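Local coordinates for alkylpurine DNA glycosylase AlkC (Pseudomonas fluorescens, PDB 5VHV), which excises alkylated purine bases from damaged DNA, starting base excision repair without flipping the damaged nucleotide out of the double helix, at residues 115-120 / 146-151; 248-253 / 348-353; 275-280 / 320-325; 291-296 / 341-346. One frame throughout, in Å; residues are numbered along the deposited sequence.

Contact 1: 115-120 / 146-151; sequences SAEFAI and VRRLAS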
# COMPACT_ATOMS: atom_id res chain seq x y z
N SER A 115 -8.33 -10.77 -5.56
CA SER A 115 -7.21 -10.94 -4.65
C SER A 115 -7.64 -11.65 -3.38
O SER A 115 -8.63 -11.25 -2.76
CB SER A 115 -6.60 -9.59 -4.29
OG SER A 115 -5.63 -9.78 -3.27
N ALA A 116 -6.87 -12.65 -2.96
CA ALA A 116 -7.09 -13.35 -1.70
C ALA A 116 -6.31 -12.73 -0.55
O ALA A 116 -6.17 -13.36 0.51
CB ALA A 116 -6.73 -14.84 -1.86
N GLU A 117 -5.85 -11.48 -0.70
CA GLU A 117 -4.96 -10.87 0.29
C GLU A 117 -5.62 -10.70 1.65
O GLU A 117 -4.93 -10.76 2.66
CB GLU A 117 -4.46 -9.51 -0.20
CG GLU A 117 -5.52 -8.41 -0.27
CD GLU A 117 -5.04 -7.25 -1.13
OE1 GLU A 117 -4.80 -6.17 -0.57
OE2 GLU A 117 -4.92 -7.41 -2.37
N PHE A 118 -6.93 -10.45 1.69
CA PHE A 118 -7.62 -10.34 2.98
C PHE A 118 -7.92 -11.71 3.57
O PHE A 118 -7.72 -11.94 4.78
CB PHE A 118 -8.90 -9.53 2.82
CG PHE A 118 -8.66 -8.18 2.22
CD1 PHE A 118 -7.86 -7.27 2.89
CD2 PHE A 118 -9.20 -7.83 0.99
CE1 PHE A 118 -7.60 -6.04 2.34
CE2 PHE A 118 -8.94 -6.60 0.44
CZ PHE A 118 -8.14 -5.71 1.11
N ALA A 119 -8.39 -12.63 2.74
CA ALA A 119 -8.81 -13.94 3.23
C ALA A 119 -7.63 -14.72 3.81
O ALA A 119 -7.77 -15.40 4.83
CB ALA A 119 -9.48 -14.71 2.09
N ILE A 120 -6.46 -14.65 3.17
CA ILE A 120 -5.35 -15.48 3.62
C ILE A 120 -4.91 -15.07 5.02
O ILE A 120 -4.38 -15.90 5.77
CB ILE A 120 -4.18 -15.42 2.62
CG1 ILE A 120 -3.15 -16.51 2.91
CG2 ILE A 120 -3.50 -14.04 2.62
CD1 ILE A 120 -3.63 -17.92 2.63
N VAL A 146 -0.27 -15.34 -8.12
CA VAL A 146 -0.07 -16.20 -6.96
C VAL A 146 1.19 -15.79 -6.20
O VAL A 146 1.21 -15.75 -4.97
CB VAL A 146 -0.04 -17.67 -7.44
CG1 VAL A 146 0.28 -18.65 -6.30
CG2 VAL A 146 -1.39 -18.02 -8.11
N ARG A 147 2.26 -15.43 -6.91
CA ARG A 147 3.46 -14.94 -6.24
C ARG A 147 3.16 -13.64 -5.51
O ARG A 147 3.63 -13.43 -4.38
CB ARG A 147 4.58 -14.73 -7.25
CG ARG A 147 5.04 -16.04 -7.93
CD ARG A 147 6.41 -15.91 -8.55
NE ARG A 147 6.55 -14.80 -9.52
CZ ARG A 147 6.06 -14.82 -10.76
NH1 ARG A 147 5.38 -15.87 -11.21
NH2 ARG A 147 6.26 -13.78 -11.55
N ARG A 148 2.38 -12.76 -6.13
CA ARG A 148 2.06 -11.49 -5.49
C ARG A 148 1.28 -11.70 -4.20
O ARG A 148 1.51 -11.02 -3.19
CB ARG A 148 1.30 -10.60 -6.48
CG ARG A 148 1.07 -9.16 -6.01
CD ARG A 148 -0.23 -9.01 -5.20
NE ARG A 148 -0.53 -7.59 -5.01
CZ ARG A 148 -1.60 -7.10 -4.39
NH1 ARG A 148 -2.52 -7.93 -3.88
NH2 ARG A 148 -1.75 -5.78 -4.30
N LEU A 149 0.34 -12.65 -4.21
CA LEU A 149 -0.38 -13.00 -2.99
C LEU A 149 0.57 -13.42 -1.87
O LEU A 149 0.36 -13.07 -0.69
CB LEU A 149 -1.37 -14.13 -3.30
CG LEU A 149 -2.17 -14.75 -2.16
CD1 LEU A 149 -3.02 -13.66 -1.48
CD2 LEU A 149 -3.08 -15.87 -2.67
N ALA A 150 1.59 -14.21 -2.19
CA ALA A 150 2.54 -14.69 -1.18
C ALA A 150 3.20 -13.53 -0.43
O ALA A 150 3.35 -13.57 0.79
CB ALA A 150 3.59 -15.58 -1.85
N SER A 151 3.54 -12.46 -1.16
CA SER A 151 4.17 -11.27 -0.59
C SER A 151 3.16 -10.32 0.05
O SER A 151 3.41 -9.78 1.13
CB SER A 151 4.93 -10.52 -1.68
OG SER A 151 5.44 -9.29 -1.16
O HOH W 1 -3.02 -10.76 -3.82
O HOH W 2 -2.89 -4.83 -1.85
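R148 and E117 form the salt bridge that anchors this contact: R148 NH1 donates to E117 OE2 at 2.9 Å with an N-H...O angle of 162°. The acceptor lies in the guanidinium plane, whereas the donor comes in from well above the carboxylate plane. R148 gets there through a sharp bend at its second torsion (chi2 -88°), which swings its long arm across to the acid.

The same carboxylate oxygen takes a second bond. S115 OG donates to the anti lone pair of E117 OE2 at 2.6 Å, and in turn accepts from E117 N at 3.1 Å, which makes an ST turn. A small hydroxyl suits this place because it can donate and accept at once; the backbone bond holds the turn, while S115 OG and R148 NH1 together fix the carboxylate.

This lies on the DNA-binding side of the helical, HEAT-like part of this DNA alkylation repair enzyme, where the turn leading into helix 119-126 lies against helix 144-152. R148 NH2 also makes a salt bridge to a phosphate of the bound DNA, and E117 is thus a second-shell partner of a DNA-binding arginine.

One water joins S115 OG to R148 NH1, another E117 OE1 to R148 NH2.

Apolar packing centres on L149. Its CD1 lies 3.5 Å from A116 C and 4.1 Å from I120 CG2, while CD2 meets A116 CB at 3.9 Å. The short side chain of A116 lets the leucine branches come close to the backbone, and W138 packs on both I120 and L149.

Contact 2: 248-253 / 348-353; sequences GAKAEV and NGERLG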
# COMPACT_ATOMS: atom_id res chain seq x y z
N GLY A 248 24.24 9.26 -0.05
CA GLY A 248 24.52 9.29 1.37
C GLY A 248 25.55 10.33 1.78
O GLY A 248 25.60 10.72 2.95
N ALA A 249 26.38 10.79 0.84
CA ALA A 249 27.39 11.78 1.17
C ALA A 249 26.75 13.14 1.40
O ALA A 249 25.74 13.49 0.77
CB ALA A 249 28.44 11.88 0.05
N LYS A 250 27.34 13.92 2.30
CA LYS A 250 26.87 15.29 2.48
C LYS A 250 26.94 16.02 1.14
O LYS A 250 27.88 15.86 0.36
CB LYS A 250 27.71 16.01 3.53
CG LYS A 250 27.57 15.39 4.93
CD LYS A 250 27.27 16.41 6.02
CE LYS A 250 28.52 16.77 6.81
NZ LYS A 250 28.24 17.82 7.84
N ALA A 251 25.91 16.81 0.87
CA ALA A 251 25.84 17.50 -0.41
C ALA A 251 26.85 18.63 -0.43
O ALA A 251 26.91 19.43 0.50
CB ALA A 251 24.43 18.03 -0.64
N GLU A 252 27.65 18.68 -1.50
CA GLU A 252 28.61 19.76 -1.70
C GLU A 252 27.92 20.81 -2.56
O GLU A 252 28.07 20.87 -3.78
CB GLU A 252 29.89 19.23 -2.33
CG GLU A 252 30.65 18.25 -1.45
CD GLU A 252 31.11 18.85 -0.13
OE1 GLU A 252 31.28 20.08 -0.07
OE2 GLU A 252 31.28 18.09 0.84
N VAL A 253 27.10 21.63 -1.90
CA VAL A 253 26.24 22.60 -2.59
C VAL A 253 26.05 23.82 -1.70
O VAL A 253 26.22 23.76 -0.49
CB VAL A 253 24.85 22.01 -2.94
CG1 VAL A 253 24.97 20.77 -3.83
CG2 VAL A 253 24.07 21.70 -1.67
N ASN A 348 20.14 15.22 0.68
CA ASN A 348 20.80 14.02 1.18
C ASN A 348 20.66 13.87 2.69
O ASN A 348 21.62 13.52 3.38
CB ASN A 348 22.28 14.02 0.77
CG ASN A 348 22.45 13.89 -0.73
OD1 ASN A 348 21.47 13.92 -1.48
ND2 ASN A 348 23.70 13.75 -1.18
N GLY A 349 19.47 14.13 3.21
CA GLY A 349 19.18 13.86 4.60
C GLY A 349 19.51 14.99 5.55
O GLY A 349 19.27 14.85 6.75
N GLU A 350 20.03 16.09 5.04
CA GLU A 350 20.49 17.20 5.86
C GLU A 350 19.58 18.40 5.63
O GLU A 350 19.26 18.73 4.49
CB GLU A 350 21.94 17.56 5.51
CG GLU A 350 22.51 18.77 6.23
CD GLU A 350 23.92 19.14 5.75
OE1 GLU A 350 24.38 18.58 4.73
OE2 GLU A 350 24.56 20.00 6.39
N ARG A 351 19.19 19.08 6.71
CA ARG A 351 18.44 20.33 6.58
C ARG A 351 19.38 21.44 6.14
O ARG A 351 20.34 21.75 6.85
CB ARG A 351 17.78 20.68 7.90
CG ARG A 351 16.71 19.66 8.32
CD ARG A 351 15.92 20.09 9.54
NE ARG A 351 14.84 19.16 9.86
CZ ARG A 351 13.94 19.36 10.82
NH1 ARG A 351 13.97 20.46 11.57
NH2 ARG A 351 12.99 18.45 11.03
N LEU A 352 19.10 22.05 5.00
CA LEU A 352 19.95 23.10 4.46
C LEU A 352 19.38 24.50 4.62
O LEU A 352 20.12 25.47 4.39
CB LEU A 352 20.23 22.85 2.97
CG LEU A 352 21.58 22.25 2.62
CD1 LEU A 352 21.87 21.03 3.42
CD2 LEU A 352 21.64 21.94 1.13
N GLY A 353 18.11 24.65 4.94
CA GLY A 353 17.54 25.96 5.19
C GLY A 353 16.07 25.82 5.50
O GLY A 353 15.49 24.74 5.37
O HOH W 3 23.13 11.23 4.24
O HOH W 4 23.70 17.14 2.65
O HOH W 5 25.76 20.06 2.72
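N348 reaches across to the loop 248-253. Its CB sits 3.5 Å from A249 O, and CG stands beside the backbone N, opposite the carbonyl carbon (chi1 -67°), a setting that presents the amide to the loop. At the tip, ND2 donates to A249 O at 2.8 Å with an N-H...O angle of 172°; the acceptor lies in the amide plane and the donor close to the line of the C=O bond. The other tip atom, OD1, accepts from V288 N.

Asparagine also suits the backbone here: N348 and G349 have the positive phi angles of a type I' turn, joining strands 339-347 and 350-359 of the immunoglobulin-like β domain as a tight hairpin.

E350, its chain extended, makes no direct hydrogen bond to the loop. Its OE1 is linked by one water to A251 N and by another to A251 O, and K250 CD passes it at 3.8 Å. The ammonium K250 NZ remains 4.5 Å from E350 OE2, opposite in charge but beyond a salt bridge. Where strand 253-265 begins, V253 CG2 touches L352 CD2 at 3.7 Å, two branched apolar side chains crossing nearly at right angles.

The chemistry is that of a surface seam: one nearly straight hydrogen bond from the asparagine amide pins the loop to the hairpin turn, an apolar touch closes the far end, and water mediates much of the polar contact between.

Contact 3: 275-280 / 320-325; sequences FTLEST and QHIRRE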
# COMPACT_ATOMS: atom_id res chain seq x y z
N PHE A 275 13.95 27.50 -4.50
CA PHE A 275 15.35 27.75 -4.16
C PHE A 275 16.21 27.24 -5.32
O PHE A 275 15.73 26.52 -6.21
CB PHE A 275 15.74 27.08 -2.85
CG PHE A 275 15.45 25.61 -2.82
CD1 PHE A 275 14.19 25.15 -2.46
CD2 PHE A 275 16.42 24.68 -3.17
CE1 PHE A 275 13.91 23.78 -2.43
CE2 PHE A 275 16.14 23.32 -3.15
CZ PHE A 275 14.88 22.87 -2.78
N THR A 276 17.48 27.59 -5.26
CA THR A 276 18.48 27.17 -6.23
C THR A 276 19.61 26.46 -5.48
O THR A 276 20.06 26.94 -4.44
CB THR A 276 19.02 28.38 -6.99
OG1 THR A 276 17.92 29.10 -7.58
CG2 THR A 276 20.00 27.95 -8.09
N LEU A 277 20.05 25.33 -6.01
CA LEU A 277 21.21 24.61 -5.50
C LEU A 277 22.37 24.83 -6.45
O LEU A 277 22.23 24.64 -7.65
CB LEU A 277 20.93 23.11 -5.36
CG LEU A 277 19.81 22.74 -4.40
CD1 LEU A 277 19.57 21.24 -4.42
CD2 LEU A 277 20.13 23.20 -2.98
N GLU A 278 23.51 25.25 -5.90
CA GLU A 278 24.73 25.43 -6.67
C GLU A 278 25.76 24.40 -6.20
O GLU A 278 26.14 24.38 -5.03
CB GLU A 278 25.29 26.83 -6.49
CG GLU A 278 26.61 27.06 -7.24
CD GLU A 278 27.41 28.23 -6.70
OE1 GLU A 278 28.62 28.30 -6.99
OE2 GLU A 278 26.83 29.06 -5.97
N SER A 279 26.22 23.57 -7.13
CA SER A 279 27.29 22.64 -6.80
C SER A 279 28.58 23.39 -6.51
O SER A 279 28.94 24.35 -7.21
CB SER A 279 27.52 21.65 -7.93
OG SER A 279 28.77 20.99 -7.75
N THR A 280 29.28 22.94 -5.48
CA THR A 280 30.63 23.42 -5.19
C THR A 280 31.65 22.31 -5.38
O THR A 280 32.79 22.43 -4.91
CB THR A 280 30.70 23.97 -3.77
OG1 THR A 280 30.44 22.90 -2.85
CG2 THR A 280 29.65 25.05 -3.55
N GLN A 320 20.88 24.49 -10.17
CA GLN A 320 19.59 23.91 -10.52
C GLN A 320 18.51 24.63 -9.73
O GLN A 320 18.54 24.62 -8.49
CB GLN A 320 19.56 22.41 -10.21
CG GLN A 320 18.23 21.76 -10.49
CD GLN A 320 17.90 21.78 -11.96
OE1 GLN A 320 18.76 21.47 -12.79
NE2 GLN A 320 16.68 22.17 -12.30
N HIS A 321 17.56 25.24 -10.44
CA HIS A 321 16.38 25.81 -9.81
C HIS A 321 15.43 24.70 -9.42
O HIS A 321 15.24 23.74 -10.17
CB HIS A 321 15.67 26.78 -10.76
CG HIS A 321 16.49 27.96 -11.19
ND1 HIS A 321 16.83 28.97 -10.33
CD2 HIS A 321 17.01 28.29 -12.39
CE1 HIS A 321 17.53 29.88 -10.97
NE2 HIS A 321 17.66 29.49 -12.23
N ILE A 322 14.81 24.85 -8.26
CA ILE A 322 13.82 23.90 -7.77
C ILE A 322 12.61 24.69 -7.32
O ILE A 322 12.74 25.76 -6.70
CB ILE A 322 14.39 23.01 -6.64
CG1 ILE A 322 15.46 22.08 -7.24
CG2 ILE A 322 13.28 22.21 -5.96
CD1 ILE A 322 16.23 21.27 -6.25
N ARG A 323 11.42 24.20 -7.65
CA ARG A 323 10.20 24.94 -7.36
C ARG A 323 9.07 23.94 -7.19
O ARG A 323 8.93 23.04 -8.02
CB ARG A 323 9.88 25.92 -8.50
CG ARG A 323 8.59 26.69 -8.28
CD ARG A 323 8.36 27.70 -9.39
NE ARG A 323 7.16 28.49 -9.18
CZ ARG A 323 7.14 29.69 -8.61
NH1 ARG A 323 8.27 30.25 -8.20
NH2 ARG A 323 5.99 30.34 -8.46
N ARG A 324 8.28 24.11 -6.13
CA ARG A 324 7.13 23.25 -5.88
C ARG A 324 5.98 24.07 -5.34
O ARG A 324 6.14 24.77 -4.34
CB ARG A 324 7.48 22.13 -4.88
CG ARG A 324 6.30 21.26 -4.43
CD ARG A 324 5.54 20.57 -5.55
NE ARG A 324 6.42 19.85 -6.49
CZ ARG A 324 7.01 18.68 -6.24
NH1 ARG A 324 6.82 18.06 -5.09
NH2 ARG A 324 7.80 18.13 -7.16
N GLU A 325 4.84 23.98 -6.00
CA GLU A 325 3.60 24.56 -5.53
C GLU A 325 2.83 23.53 -4.70
O GLU A 325 2.83 22.34 -5.03
CB GLU A 325 2.80 25.04 -6.74
CG GLU A 325 1.41 25.45 -6.51
CD GLU A 325 0.73 25.68 -7.84
OE1 GLU A 325 -0.03 24.79 -8.28
OE2 GLU A 325 1.00 26.72 -8.46
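F275 starts the pairing with I322: F275 N bonds to I322 O at 3.1 Å and I322 N to F275 O at 2.8 Å. Its ring lies between backbone N and carbonyl carbon (chi1 54°), which lays it under the isoleucine, so that I322 CB stands over one face, 4.1 Å from the ring centroid, in a CH-pi contact. I322 CG2 meets the CZ of F275 at 3.6 Å, and V289 and V345 also pack against the phenylalanine. A serine here would lack the ring under I322 and would probably open a gap between I322 and V345.

T276, itself buried, forms a non-hydrogen-bonded pair with the exposed H321 on the other face of the sheet. The two side chains run side by side, and T276 OG1 and H321 ND1 share a hydrogen bond of 3.0 Å. Both residues can donate or accept, which suits them to this more polar face.

Strands 270-279 and 319-327 are antiparallel neighbours in the immunoglobulin-like β domain, the second of them outermost, and side chains alternate between its core and its surface.

L277 returns to the core side. Its backbone exchanges bonds with Q320, N to O at 3.0 Å and O to N at 2.9 Å, and its CD1 touches I322 CD1 at 3.8 Å. Q320 curls back to give NE2 to H321 O, while its flank packs on F312 and L314.

Contact 4: 291-296 / 341-346; sequences YAIDYV and HVVHVL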
# COMPACT_ATOMS: atom_id res chain seq x y z
N TYR A 291 11.44 18.07 1.08
CA TYR A 291 11.15 19.17 1.98
C TYR A 291 10.19 18.69 3.05
O TYR A 291 9.57 17.64 2.92
CB TYR A 291 10.57 20.40 1.27
CG TYR A 291 9.19 20.26 0.69
CD1 TYR A 291 8.99 19.63 -0.52
CD2 TYR A 291 8.07 20.83 1.32
CE1 TYR A 291 7.74 19.52 -1.08
CE2 TYR A 291 6.81 20.73 0.75
CZ TYR A 291 6.66 20.09 -0.44
OH TYR A 291 5.43 19.97 -1.02
N ALA A 292 10.13 19.44 4.14
CA ALA A 292 9.24 19.07 5.23
C ALA A 292 8.49 20.29 5.75
O ALA A 292 9.03 21.39 5.78
CB ALA A 292 10.00 18.43 6.36
N ILE A 293 7.24 20.07 6.15
CA ILE A 293 6.44 21.10 6.80
C ILE A 293 6.18 20.70 8.24
O ILE A 293 5.72 19.58 8.52
CB ILE A 293 5.10 21.33 6.07
CG1 ILE A 293 5.37 21.72 4.61
CG2 ILE A 293 4.30 22.42 6.81
CD1 ILE A 293 4.08 21.96 3.78
N ASP A 294 6.43 21.63 9.16
CA ASP A 294 6.02 21.51 10.55
C ASP A 294 4.60 22.05 10.67
O ASP A 294 4.40 23.25 10.86
CB ASP A 294 6.95 22.32 11.46
CG ASP A 294 8.35 21.75 11.53
OD1 ASP A 294 8.52 20.53 11.35
OD2 ASP A 294 9.29 22.53 11.80
N TYR A 295 3.60 21.19 10.51
CA TYR A 295 2.22 21.67 10.58
C TYR A 295 1.81 22.05 12.00
O TYR A 295 2.13 21.35 12.97
CB TYR A 295 1.29 20.59 10.07
CG TYR A 295 1.29 20.41 8.57
CD1 TYR A 295 0.50 21.23 7.76
CD2 TYR A 295 2.04 19.41 7.98
CE1 TYR A 295 0.47 21.05 6.39
CE2 TYR A 295 2.01 19.22 6.59
CZ TYR A 295 1.23 20.04 5.82
OH TYR A 295 1.19 19.81 4.48
N VAL A 296 1.04 23.14 12.12
CA VAL A 296 0.32 23.42 13.36
C VAL A 296 -0.86 22.48 13.47
O VAL A 296 -1.65 22.34 12.52
CB VAL A 296 -0.15 24.88 13.40
CG1 VAL A 296 -0.88 25.20 14.72
CG2 VAL A 296 1.02 25.85 13.17
N HIS A 341 3.83 28.19 9.96
CA HIS A 341 4.20 26.90 9.40
C HIS A 341 5.62 27.01 8.86
O HIS A 341 5.89 27.82 7.97
CB HIS A 341 3.23 26.50 8.29
CG HIS A 341 1.91 26.00 8.78
ND1 HIS A 341 1.02 26.81 9.46
CD2 HIS A 341 1.32 24.78 8.70
CE1 HIS A 341 -0.06 26.11 9.78
NE2 HIS A 341 0.10 24.87 9.33
N VAL A 342 6.52 26.19 9.39
CA VAL A 342 7.92 26.22 8.98
C VAL A 342 8.15 25.13 7.94
O VAL A 342 7.68 24.00 8.08
CB VAL A 342 8.85 26.04 10.20
CG1 VAL A 342 10.32 26.09 9.75
CG2 VAL A 342 8.57 27.13 11.24
N VAL A 343 8.91 25.48 6.89
CA VAL A 343 9.21 24.61 5.75
C VAL A 343 10.72 24.42 5.72
O VAL A 343 11.47 25.41 5.70
CB VAL A 343 8.72 25.21 4.42
CG1 VAL A 343 9.00 24.27 3.26
CG2 VAL A 343 7.25 25.52 4.51
N HIS A 344 11.17 23.16 5.77
CA HIS A 344 12.60 22.83 5.77
C HIS A 344 13.00 22.18 4.44
O HIS A 344 12.28 21.32 3.93
CB HIS A 344 12.97 21.87 6.89
CG HIS A 344 12.50 22.30 8.25
ND1 HIS A 344 13.24 23.12 9.07
CD2 HIS A 344 11.38 22.00 8.94
CE1 HIS A 344 12.59 23.32 10.20
NE2 HIS A 344 11.45 22.66 10.14
N VAL A 345 14.16 22.58 3.90
CA VAL A 345 14.71 21.97 2.68
C VAL A 345 15.71 20.90 3.09
O VAL A 345 16.60 21.16 3.90
CB VAL A 345 15.36 23.02 1.76
CG1 VAL A 345 16.08 22.37 0.60
CG2 VAL A 345 14.32 23.99 1.22
N LEU A 346 15.55 19.71 2.53
CA LEU A 346 16.34 18.54 2.88
C LEU A 346 17.14 18.08 1.67
O LEU A 346 16.57 17.85 0.60
CB LEU A 346 15.45 17.37 3.34
CG LEU A 346 14.43 17.71 4.42
CD1 LEU A 346 13.35 16.64 4.52
CD2 LEU A 346 15.16 17.86 5.73
O HOH W 6 5.40 25.24 12.15
O HOH W 7 -2.01 23.06 10.05
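A292 and H344 carry the close-set middle of this contact, bonded both ways: A292 N to H344 O at 2.9 Å and H344 N to A292 O at 2.8 Å. On the face of H344, the small CB of A292 leaves room for L346 CD1, 4.2 Å away. On the other, interior face Y291 CD2 meets V343 CG1 at 4.1 Å, and I293 CG1 lies about as far from V343 CG2; β-branched residues suit such extended chains.

These are antiparallel neighbours, strands 285-294 and 339-347, within the immunoglobulin-like β domain, and L273 and F275 pack against their interior face.

The face bearing D294 and H344 is more open to solvent and mixes this polar pair with A292, V342 and L346. H344 NE2 donates to D294 OD2 at 2.7 Å, in the plane of the imidazole but from above the carboxylate. D294 CG stands beside its backbone N (chi1 -68°), which brings the acid across to the ring. An alanine in place of D294 would probably leave H344 NE2 without its carboxylate mate and its imidazole freer to turn.

Near D294 and V296 one water joins D294 O to V342 N and another lies between V296 O and H341 NE2. V296 CG2 covers one face of the H341 ring, 4.0 Å from its centroid, while the ring stacks on F357 and H341 ND1 is bonded to G339 O.

Following the chain from its N terminus, contact 1 stands alone: it closes a short, mostly helical loop in the DNA-binding helical part before the β domain begins, its centre about 40 Å from that of contact 2. Contact 2 opens in the linker after helix 239-244 and closes only at the hairpin turn and first residues of strand 350-359, so contacts 3 and 4 fall within its span. Those two cross, their segments alternating as 275-280, 291-296, 320-325 and 341-346. F275 touches V345, joining contacts 3 and 4 through the interior, while probable backbone bonds, E252 O with T280 N and L352 N with V345 O, tie contact 2 to contacts 3 and 4 respectively.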